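Side-chain contacts in transcriptional regulator, IclR family (Alicyclobacillus acidocaldarius subsp. acidocaldarius, PDB 5TJJ), which probably binds DNA as a dimeric IclR-family transcription factor, pairing an N-terminal winged helix-turn-helix with a C-terminal regulatory domain: residues S22-K25 / Y26-S29; T30-E33 / I34-L38; G70-L73 / I74-A78; V182-L185 / Q186-R189; L225-T228 / S229-Q232. All blocks are in the same frame, centred on the assembly; numbering follows the deposited sequence.

Interaction 1: residues S22-K25 / Y26-S29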
# COMPACT_ATOMS: atom_id res chain seq x y z
N SER A 22 1.42 -2.32 12.49
CA SER A 22 1.78 -2.98 11.27
C SER A 22 2.94 -3.93 11.49
O SER A 22 3.35 -4.59 10.55
CB SER A 22 2.16 -1.93 10.20
OG SER A 22 3.43 -1.37 10.43
N ARG A 23 3.49 -3.98 12.70
CA ARG A 23 4.53 -4.97 13.06
C ARG A 23 3.86 -6.24 13.51
O ARG A 23 2.99 -6.18 14.38
CB ARG A 23 5.42 -4.48 14.20
CG ARG A 23 6.06 -3.12 13.99
CD ARG A 23 6.92 -2.75 15.19
NE ARG A 23 8.31 -3.15 14.99
CZ ARG A 23 9.32 -2.34 14.71
NH1 ARG A 23 9.14 -1.01 14.60
NH2 ARG A 23 10.54 -2.86 14.54
N HIS A 24 4.29 -7.37 12.96
CA HIS A 24 3.68 -8.67 13.28
C HIS A 24 3.52 -8.86 14.79
O HIS A 24 2.48 -9.32 15.23
CB HIS A 24 4.46 -9.89 12.70
CG HIS A 24 3.58 -11.07 12.42
ND1 HIS A 24 3.17 -11.93 13.41
CD2 HIS A 24 2.94 -11.46 11.29
CE1 HIS A 24 2.34 -12.83 12.89
NE2 HIS A 24 2.18 -12.55 11.61
N LYS A 25 4.54 -8.47 15.55
CA LYS A 25 4.52 -8.65 16.99
C LYS A 25 3.38 -7.88 17.66
O LYS A 25 2.69 -8.44 18.50
CB LYS A 25 5.87 -8.25 17.60
CG LYS A 25 6.10 -8.81 19.00
CD LYS A 25 7.58 -8.78 19.39
CE LYS A 25 8.15 -7.36 19.34
NZ LYS A 25 9.61 -7.29 19.62
N TYR A 26 3.15 -6.64 17.25
CA TYR A 26 2.14 -5.77 17.86
C TYR A 26 0.83 -5.71 17.07
O TYR A 26 0.06 -4.77 17.25
CB TYR A 26 2.74 -4.36 18.02
CG TYR A 26 3.93 -4.34 18.94
CD1 TYR A 26 3.77 -4.21 20.32
CD2 TYR A 26 5.21 -4.49 18.44
CE1 TYR A 26 4.87 -4.22 21.18
CE2 TYR A 26 6.30 -4.50 19.28
CZ TYR A 26 6.13 -4.36 20.64
OH TYR A 26 7.26 -4.37 21.45
N ARG A 27 0.56 -6.70 16.22
CA ARG A 27 -0.60 -6.63 15.33
C ARG A 27 -1.96 -6.62 16.00
O ARG A 27 -2.91 -6.05 15.46
CB ARG A 27 -0.59 -7.77 14.32
CG ARG A 27 -0.80 -9.15 14.92
CD ARG A 27 -0.56 -10.24 13.90
NE ARG A 27 -0.25 -11.48 14.60
CZ ARG A 27 -0.78 -12.67 14.38
NH1 ARG A 27 -1.67 -12.87 13.41
NH2 ARG A 27 -0.38 -13.69 15.15
N GLN A 28 -2.05 -7.29 17.15
CA GLN A 28 -3.20 -7.21 18.05
C GLN A 28 -2.68 -6.74 19.42
O GLN A 28 -2.14 -7.56 20.20
CB GLN A 28 -3.91 -8.57 18.18
CG GLN A 28 -4.51 -9.10 16.88
CD GLN A 28 -5.79 -8.39 16.42
OE1 GLN A 28 -6.46 -7.67 17.19
NE2 GLN A 28 -6.14 -8.60 15.16
N SER A 29 -2.83 -5.44 19.70
CA SER A 29 -2.21 -4.81 20.88
C SER A 29 -3.21 -4.13 21.81
O SER A 29 -4.09 -3.40 21.34
CB SER A 29 -1.17 -3.80 20.41
OG SER A 29 -0.06 -4.47 19.83
O HOH W 1 -0.22 -9.01 18.75

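Interaction 2: residues T30-E33 / I34-L38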
# COMPACT_ATOMS: atom_id res chain seq x y z
N THR A 30 -3.08 -4.36 23.12
CA THR A 30 -3.93 -3.66 24.10
C THR A 30 -3.49 -2.21 24.21
O THR A 30 -2.40 -1.83 23.75
CB THR A 30 -3.91 -4.28 25.52
OG1 THR A 30 -2.63 -4.07 26.13
CG2 THR A 30 -4.26 -5.75 25.49
N LEU A 31 -4.36 -1.40 24.82
CA LEU A 31 -4.11 0.02 24.99
C LEU A 31 -2.81 0.19 25.79
O LEU A 31 -1.97 1.00 25.40
CB LEU A 31 -5.31 0.70 25.66
CG LEU A 31 -5.18 2.17 26.09
CD1 LEU A 31 -4.89 3.02 24.89
CD2 LEU A 31 -6.43 2.65 26.81
N THR A 32 -2.63 -0.59 26.86
CA THR A 32 -1.44 -0.50 27.70
C THR A 32 -0.17 -0.76 26.90
O THR A 32 0.76 0.05 26.90
CB THR A 32 -1.51 -1.48 28.89
OG1 THR A 32 -2.62 -1.14 29.71
CG2 THR A 32 -0.23 -1.44 29.76
N GLU A 33 -0.13 -1.89 26.20
CA GLU A 33 1.03 -2.25 25.39
C GLU A 33 1.39 -1.13 24.39
O GLU A 33 2.56 -0.75 24.26
CB GLU A 33 0.75 -3.57 24.67
CG GLU A 33 0.58 -4.79 25.59
CD GLU A 33 0.11 -6.04 24.86
OE1 GLU A 33 -0.60 -5.92 23.82
OE2 GLU A 33 0.45 -7.16 25.33
N ILE A 34 0.37 -0.58 23.72
CA ILE A 34 0.59 0.54 22.79
C ILE A 34 1.20 1.77 23.48
O ILE A 34 2.24 2.30 23.02
CB ILE A 34 -0.70 0.95 22.05
CG1 ILE A 34 -1.13 -0.18 21.11
CG2 ILE A 34 -0.47 2.22 21.23
CD1 ILE A 34 -2.53 -0.04 20.55
N ALA A 35 0.55 2.23 24.54
CA ALA A 35 1.00 3.42 25.26
C ALA A 35 2.40 3.25 25.86
O ALA A 35 3.24 4.15 25.76
CB ALA A 35 -0.01 3.79 26.33
N GLU A 36 2.67 2.09 26.44
CA GLU A 36 4.00 1.82 26.97
C GLU A 36 5.05 1.76 25.86
O GLU A 36 6.12 2.34 26.02
CB GLU A 36 4.01 0.58 27.89
CG GLU A 36 3.51 0.88 29.31
CD GLU A 36 3.21 -0.37 30.14
OE1 GLU A 36 3.00 -1.47 29.57
OE2 GLU A 36 3.16 -0.26 31.38
N ARG A 37 4.76 1.11 24.74
CA ARG A 37 5.73 0.97 23.66
C ARG A 37 6.07 2.30 22.98
O ARG A 37 7.21 2.52 22.59
CB ARG A 37 5.23 -0.03 22.60
CG ARG A 37 6.23 -0.37 21.51
CD ARG A 37 7.52 -0.95 22.08
NE ARG A 37 8.22 -1.72 21.06
CZ ARG A 37 9.15 -1.25 20.23
NH1 ARG A 37 9.59 0.00 20.31
NH2 ARG A 37 9.69 -2.08 19.32
N LEU A 38 5.07 3.17 22.83
CA LEU A 38 5.31 4.49 22.27
C LEU A 38 5.85 5.50 23.29
O LEU A 38 6.39 6.53 22.90
CB LEU A 38 4.02 5.05 21.65
CG LEU A 38 3.38 4.19 20.58
CD1 LEU A 38 2.09 4.82 20.08
CD2 LEU A 38 4.36 3.97 19.43

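Interaction 3: residues G70-L73 / I74-A78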
# COMPACT_ATOMS: atom_id res chain seq x y z
N GLY A 70 -7.03 -1.29 10.77
CA GLY A 70 -8.39 -1.36 10.24
C GLY A 70 -8.45 -1.52 8.72
O GLY A 70 -7.46 -1.27 8.04
N PRO A 71 -9.62 -1.89 8.19
CA PRO A 71 -9.73 -2.24 6.78
C PRO A 71 -9.68 -1.10 5.75
O PRO A 71 -9.43 -1.37 4.58
CB PRO A 71 -11.08 -2.96 6.70
CG PRO A 71 -11.91 -2.38 7.82
CD PRO A 71 -10.92 -2.00 8.89
N TYR A 72 -9.89 0.14 6.16
CA TYR A 72 -9.83 1.26 5.23
C TYR A 72 -8.42 1.46 4.67
O TYR A 72 -8.24 1.94 3.55
CB TYR A 72 -10.33 2.58 5.88
CG TYR A 72 -11.09 3.46 4.94
CD1 TYR A 72 -10.47 4.05 3.84
CD2 TYR A 72 -12.46 3.67 5.12
CE1 TYR A 72 -11.18 4.83 2.94
CE2 TYR A 72 -13.18 4.45 4.23
CZ TYR A 72 -12.54 5.04 3.15
OH TYR A 72 -13.25 5.81 2.27
N LEU A 73 -7.40 1.06 5.42
CA LEU A 73 -6.02 1.15 4.94
C LEU A 73 -5.74 0.27 3.70
O LEU A 73 -4.82 0.54 2.93
CB LEU A 73 -5.05 0.82 6.09
CG LEU A 73 -5.24 1.71 7.34
CD1 LEU A 73 -4.39 1.21 8.50
CD2 LEU A 73 -4.95 3.16 7.02
N ILE A 74 -6.54 -0.76 3.47
CA ILE A 74 -6.30 -1.64 2.32
C ILE A 74 -6.56 -0.93 0.96
O ILE A 74 -5.71 -0.99 0.07
CB ILE A 74 -7.04 -2.98 2.47
CG1 ILE A 74 -6.52 -3.72 3.70
CG2 ILE A 74 -6.84 -3.86 1.25
CD1 ILE A 74 -7.47 -4.78 4.25
N PRO A 75 -7.73 -0.29 0.80
CA PRO A 75 -7.95 0.42 -0.46
C PRO A 75 -7.15 1.70 -0.56
O PRO A 75 -6.78 2.05 -1.65
CB PRO A 75 -9.47 0.68 -0.48
CG PRO A 75 -9.87 0.62 0.95
CD PRO A 75 -9.00 -0.41 1.56
N LEU A 76 -6.83 2.36 0.53
CA LEU A 76 -5.85 3.47 0.49
C LEU A 76 -4.51 3.07 -0.07
O LEU A 76 -3.96 3.80 -0.89
CB LEU A 76 -5.60 4.05 1.87
CG LEU A 76 -6.75 4.82 2.49
CD1 LEU A 76 -6.22 5.48 3.74
CD2 LEU A 76 -7.32 5.84 1.53
N GLY A 77 -4.00 1.95 0.41
CA GLY A 77 -2.73 1.38 -0.06
C GLY A 77 -2.74 1.08 -1.54
O GLY A 77 -1.79 1.43 -2.27
N ALA A 78 -3.83 0.48 -1.99
CA ALA A 78 -4.01 0.11 -3.40
C ALA A 78 -4.09 1.34 -4.29
O ALA A 78 -3.49 1.35 -5.35
CB ALA A 78 -5.25 -0.76 -3.57

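Interaction 4: residues V182-L185 / Q186-R189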
# COMPACT_ATOMS: atom_id res chain seq x y z
N VAL A 182 36.25 -10.40 1.70
CA VAL A 182 35.56 -10.73 2.95
C VAL A 182 35.64 -9.56 3.94
O VAL A 182 34.64 -9.21 4.54
CB VAL A 182 36.07 -12.05 3.59
CG1 VAL A 182 35.52 -12.24 5.00
CG2 VAL A 182 35.67 -13.23 2.73
N ARG A 183 36.82 -8.97 4.08
CA ARG A 183 36.97 -7.79 4.95
C ARG A 183 36.10 -6.61 4.47
O ARG A 183 35.46 -5.94 5.29
CB ARG A 183 38.45 -7.36 5.05
CG ARG A 183 38.76 -6.48 6.26
CD ARG A 183 40.20 -5.97 6.26
NE ARG A 183 40.45 -5.11 5.09
CZ ARG A 183 40.06 -3.83 4.96
NH1 ARG A 183 39.39 -3.21 5.93
NH2 ARG A 183 40.35 -3.17 3.84
N LEU A 184 36.06 -6.39 3.16
CA LEU A 184 35.16 -5.40 2.57
C LEU A 184 33.66 -5.71 2.78
O LEU A 184 32.88 -4.79 3.04
CB LEU A 184 35.46 -5.20 1.07
CG LEU A 184 36.77 -4.47 0.79
CD1 LEU A 184 36.96 -4.30 -0.70
CD2 LEU A 184 36.80 -3.13 1.50
N LEU A 185 33.27 -6.98 2.71
CA LEU A 185 31.88 -7.32 3.01
C LEU A 185 31.57 -7.11 4.50
O LEU A 185 30.53 -6.53 4.84
CB LEU A 185 31.53 -8.74 2.60
CG LEU A 185 31.51 -9.02 1.10
CD1 LEU A 185 31.52 -10.52 0.83
CD2 LEU A 185 30.32 -8.36 0.43
N GLN A 186 32.48 -7.54 5.37
CA GLN A 186 32.29 -7.32 6.80
C GLN A 186 32.10 -5.84 7.09
O GLN A 186 31.15 -5.50 7.81
CB GLN A 186 33.44 -7.91 7.64
CG GLN A 186 33.17 -9.34 8.06
CD GLN A 186 34.42 -10.19 8.31
OE1 GLN A 186 35.56 -9.74 8.19
NE2 GLN A 186 34.20 -11.46 8.65
N GLU A 187 32.95 -4.98 6.53
CA GLU A 187 32.87 -3.56 6.86
C GLU A 187 31.61 -2.92 6.28
O GLU A 187 31.03 -2.06 6.94
CB GLU A 187 34.17 -2.77 6.56
CG GLU A 187 34.25 -2.08 5.21
CD GLU A 187 35.44 -1.11 5.06
OE1 GLU A 187 36.06 -0.74 6.08
OE2 GLU A 187 35.75 -0.70 3.90
N VAL A 188 31.18 -3.35 5.09
CA VAL A 188 29.90 -2.89 4.56
C VAL A 188 28.76 -3.26 5.52
O VAL A 188 27.88 -2.46 5.76
CB VAL A 188 29.61 -3.45 3.15
CG1 VAL A 188 28.17 -3.17 2.72
CG2 VAL A 188 30.53 -2.85 2.12
N ARG A 189 28.76 -4.47 6.05
CA ARG A 189 27.77 -4.86 7.04
C ARG A 189 27.91 -4.04 8.36
O ARG A 189 26.91 -3.63 8.92
CB ARG A 189 27.86 -6.37 7.29
CG ARG A 189 26.72 -6.95 8.09
CD ARG A 189 26.73 -8.48 8.06
NE ARG A 189 28.06 -9.07 8.27
CZ ARG A 189 28.52 -9.66 9.39
NH1 ARG A 189 27.75 -9.78 10.48
NH2 ARG A 189 29.77 -10.14 9.42

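Interaction 5: residues L225-T228 / S229-Q232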
# COMPACT_ATOMS: atom_id res chain seq x y z
N LEU A 225 27.05 7.51 -8.93
CA LEU A 225 28.26 7.45 -9.75
C LEU A 225 28.85 8.84 -9.91
O LEU A 225 28.11 9.81 -10.10
CB LEU A 225 27.97 6.84 -11.13
CG LEU A 225 27.29 5.46 -11.10
CD1 LEU A 225 27.11 4.93 -12.52
CD2 LEU A 225 28.08 4.45 -10.27
N THR A 226 30.17 8.93 -9.81
CA THR A 226 30.91 10.12 -10.15
C THR A 226 32.29 9.74 -10.71
O THR A 226 32.70 8.58 -10.64
CB THR A 226 31.02 11.10 -8.95
OG1 THR A 226 31.59 12.33 -9.40
CG2 THR A 226 31.85 10.55 -7.78
N MSE A 227 32.98 10.73 -11.25
CA MSE A 227 34.34 10.55 -11.74
C MSE A 227 35.27 10.59 -10.57
O MSE A 227 35.20 11.48 -9.73
CB MSE A 227 34.73 11.68 -12.67
CG MSE A 227 33.81 11.67 -13.88
SE MSE A 227 34.55 12.78 -15.34
CE MSE A 227 34.00 14.61 -14.78
N THR A 228 36.17 9.62 -10.51
CA THR A 228 37.14 9.51 -9.43
C THR A 228 38.07 10.70 -9.39
O THR A 228 38.39 11.18 -8.32
CB THR A 228 38.02 8.26 -9.59
OG1 THR A 228 37.21 7.16 -9.99
CG2 THR A 228 38.72 7.92 -8.30
N SER A 229 38.50 11.16 -10.56
CA SER A 229 39.56 12.15 -10.64
C SER A 229 39.15 13.53 -10.15
O SER A 229 40.01 14.39 -9.98
CB SER A 229 40.08 12.24 -12.08
OG SER A 229 39.10 12.76 -12.96
N VAL A 230 37.84 13.77 -9.96
CA VAL A 230 37.37 15.07 -9.47
C VAL A 230 36.63 15.00 -8.14
O VAL A 230 36.18 16.02 -7.67
CB VAL A 230 36.50 15.83 -10.52
CG1 VAL A 230 37.28 16.07 -11.82
CG2 VAL A 230 35.15 15.16 -10.76
N ILE A 231 36.54 13.84 -7.53
CA ILE A 231 36.06 13.72 -6.16
C ILE A 231 36.92 14.55 -5.20
O ILE A 231 38.14 14.55 -5.29
CB ILE A 231 36.08 12.24 -5.69
CG1 ILE A 231 34.93 11.48 -6.31
CG2 ILE A 231 35.98 12.13 -4.16
CD1 ILE A 231 34.95 10.00 -5.98
N GLN A 232 36.26 15.23 -4.26
CA GLN A 232 36.90 16.16 -3.32
C GLN A 232 36.49 15.84 -1.88
O GLN A 232 35.74 14.87 -1.65
CB GLN A 232 36.56 17.59 -3.72
CG GLN A 232 37.32 18.02 -4.97
CD GLN A 232 36.77 19.28 -5.63
OE1 GLN A 232 35.62 19.68 -5.38
NE2 GLN A 232 37.58 19.91 -6.49

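Interaction 1: residues S22-K25 / Y26-S29
The first torsions of H24 and R27 bring an imidazole and a guanidinium together on the surface of a tight turn. In R27, CG sits between its backbone N and its carbonyl carbon (chi1 68°), and from there the chain runs extended to NE; in H24 the ring is swung away from the backbone N to stand beside the carbonyl (chi1 -152°). The two side chains therefore lie alongside each other and point the same way, their planes 34° apart. H24 CE1 hangs over one face of the guanidinium, 3.4 Å from R27 NE, while R27 CD makes a CH-pi contact over the imidazole, 4.1 Å from the ring centroid. At the root of the pair R27 CG rests on H24 O at 3.3 Å, and L83 of the second subunit packs on both residues. Y26 is flanked by aliphatic chain: K25 CE comes to 3.4 Å from Y26 CE2, with R23 CD farther off, and the hydroxyl beyond them is held by R37.

The backbone-to-backbone bonds are weak ones. Y26 N reaches R23 O at 2.9 Å in a weak, bent bond, and R27 N gives another weak bond to H24 O. A water bridges the next step, donating to K25 O and accepting from Q28 N, and S29 OG closes the far end by donating to Y26 O at 2.6 Å from above the carbonyl plane. Two overlapping turns of this kind link helix 9-21 to strand 29-30, the first connection of a winged helix-turn-helix domain.

Interaction 2: residues T30-E33 / I34-L38
E36 lies alongside T32, one helical turn before it, and its side chain can be followed outward atom by atom. E36 CB stands 3.4 Å from T32 O, and CG stays over the same carbonyl. E36 CD then passes to the threonine methyl, 3.6 Å from T32 CG2, and at the tip E36 OE1 comes within 3.2 Å of T32 CG2, with OE2 farther away. The meeting is possible because T32 turns CG2 away from its backbone N and toward the next turn, which leaves OG1 on the other branch to bond K42. Beneath the pair runs the regular helical bond from E36 N to T32 O, 2.8 Å long, with like bonds from I34 N to T30 O, A35 N to L31 O and R37 N to E33 O.

The start of the helix is closed reciprocally. E33 N gives a weak bond to T30 OG1, while T30 N donates to E33 OE1 at 3.0 Å, meeting the carboxylate on its anti side and 33° out of its plane. A negative charge here probably also suits the N-terminal end of the helix. L31 packs on helix 42-54 and I34, which is buried, on helix 9-21. This reciprocal closure is a capping box, here opening helix 31-38, which precedes helix 42-54 in the helix-turn-helix.

Interaction 3: residues G70-L73 / I74-A78
P75 is wedged against the turn that precedes it, its CD 3.2 Å from both P71 O and Y72 O. This is the tight part of the contact. Having no N-H, the proline cannot use P71 O as a helical acceptor; that oxygen takes I74 N instead, at 3.2 Å, from well above the carbonyl plane. Y72 O is crowded from two more directions: L76 N gives it a long, weak bond, and L76 CG presses on it at 3.4 Å. One step on, the helical pattern settles, with G77 N bonded to L73 O at 3.0 Å.

Side chain against side chain, the fit is looser. L76 CG meets the edge of the Y72 ring near its plane, 4.0 Å from Y72 CD1, and the methyls L73 CD2 and L76 CD1 are 4.2 Å apart. L76 points back toward the turn and shares the company of F57 with L73. The helix reaches solvent at A78, which is exposed, whereas the residues that touch across the contact are all buried.

The second subunit lies close around the turn. Its Q138 holds the hydroxyl of Y72, its K19 makes a cation-pi contact with the same ring, and its Y87 and G77 pack on P71 and I74. The motif is a type I beta turn, G70 to L73, running straight into helix 73-83. In IclR-family proteins such a helix follows the wing and leads from the DNA-binding domain toward the regulatory domain, here within the dimer interface.

Interaction 4: residues V182-L185 / Q186-R189
Q186 N bonds V182 O at 2.9 Å, the first of four successive i to i+4 bonds along helix 178-191 of the regulatory domain. E187 N, V188 N and R189 N repeat it with R183 O, L184 O and L185 O. R183 and E187 carry opposite charges one turn apart, yet R183 NH1 remains 4.1 Å from E187 OE1, too far for a salt bridge, with the guanidinium and carboxylate planes 75° apart. Each has its own partner, R183 in E180 and E187 in K191, and any attraction between the two is probably modest.

Around these charges the contacts are methyl against polar group. L184 CD2 lies beside E187 OE2 at 3.6 Å, while Q186 stretches back at a slant to V182, its amide CD and NE2 each 4.0 Å from V182 CG1. With an alanine in place of Q186, that flank of V182 would probably lose its amide cover, leaving a gap beside the methyl. V182 and L185 turn to W159 of helix 156-164, and L184 and V188 pack on R148 of helix 144-151. V188 CG2, held beside its own backbone N, presses to 3.2 Å from L184 O.

Interaction 5: residues L225-T228 / S229-Q232
I231 folds back over T226 and M227 in the turn that ends strand 218-227 and leads into helix 233-253, at one end of the six-stranded antiparallel sheet of the regulatory domain. The backbone N of I231 is shared between two acceptors by weak bonds, T228 O at 3.3 Å and M227 O at 3.5 Å, the second strongly bent. M227 O is also covered by carbon, with I231 CG1 3.4 Å away.

The two threonine hydroxyls find partners outside the turn. T228 OG1 bonds S205 OG and, weakly, G203 O, at the start of the neighbouring strand 204-212 and just before it, where the backbones of T226 and T228 also pair with S205 and G203. T226 places OG1 opposite its backbone N (chi1 -172°), which sends the hydroxyl to a bound glycerol, probably from the crystallisation liquor, which L225 O and M227 N also meet through weak bonds, and leaves CG2 for the turn. Q232 N is met by the carboxylate of D235, in the first turn of the following helix.

Carbon contacts accompany the weak bonds. The side chains of T226 and I231 cross obliquely, T226 CG2 lying 3.5 Å from I231 CG1 and 3.6 Å from I231 CD1. Cutting I231 back to an alanine is likely to leave T226 CG2 without its partner and remove part of the carbon cover of M227 O, so that the weakly bonded turn is less firmly set. On the exposed side M227, built as selenomethionine, bends its chain at the CG-SE bond, and M227 CB meets V230 CG2 at 4.0 Å.

How the interactions relate
From the N terminus the contacts come in series; none nests in or crosses another, and each is local: interactions 1 and 5 close turns, interaction 3 joins a turn to a helix, and interactions 2 and 4 lie along helices. Interaction 2 follows directly behind interaction 1, and the two touch: Y26 OH lies 2.8 Å from R37 NE, and S29 packs on I34. Interaction 3 follows the wing and enters the linker helix, its centre about 17 Å from that of interaction 1; both meet the second subunit. Interactions 4 and 5 belong to the regulatory domain, one on a helix packed against helices 144-151 and 156-164, the other at a strand end.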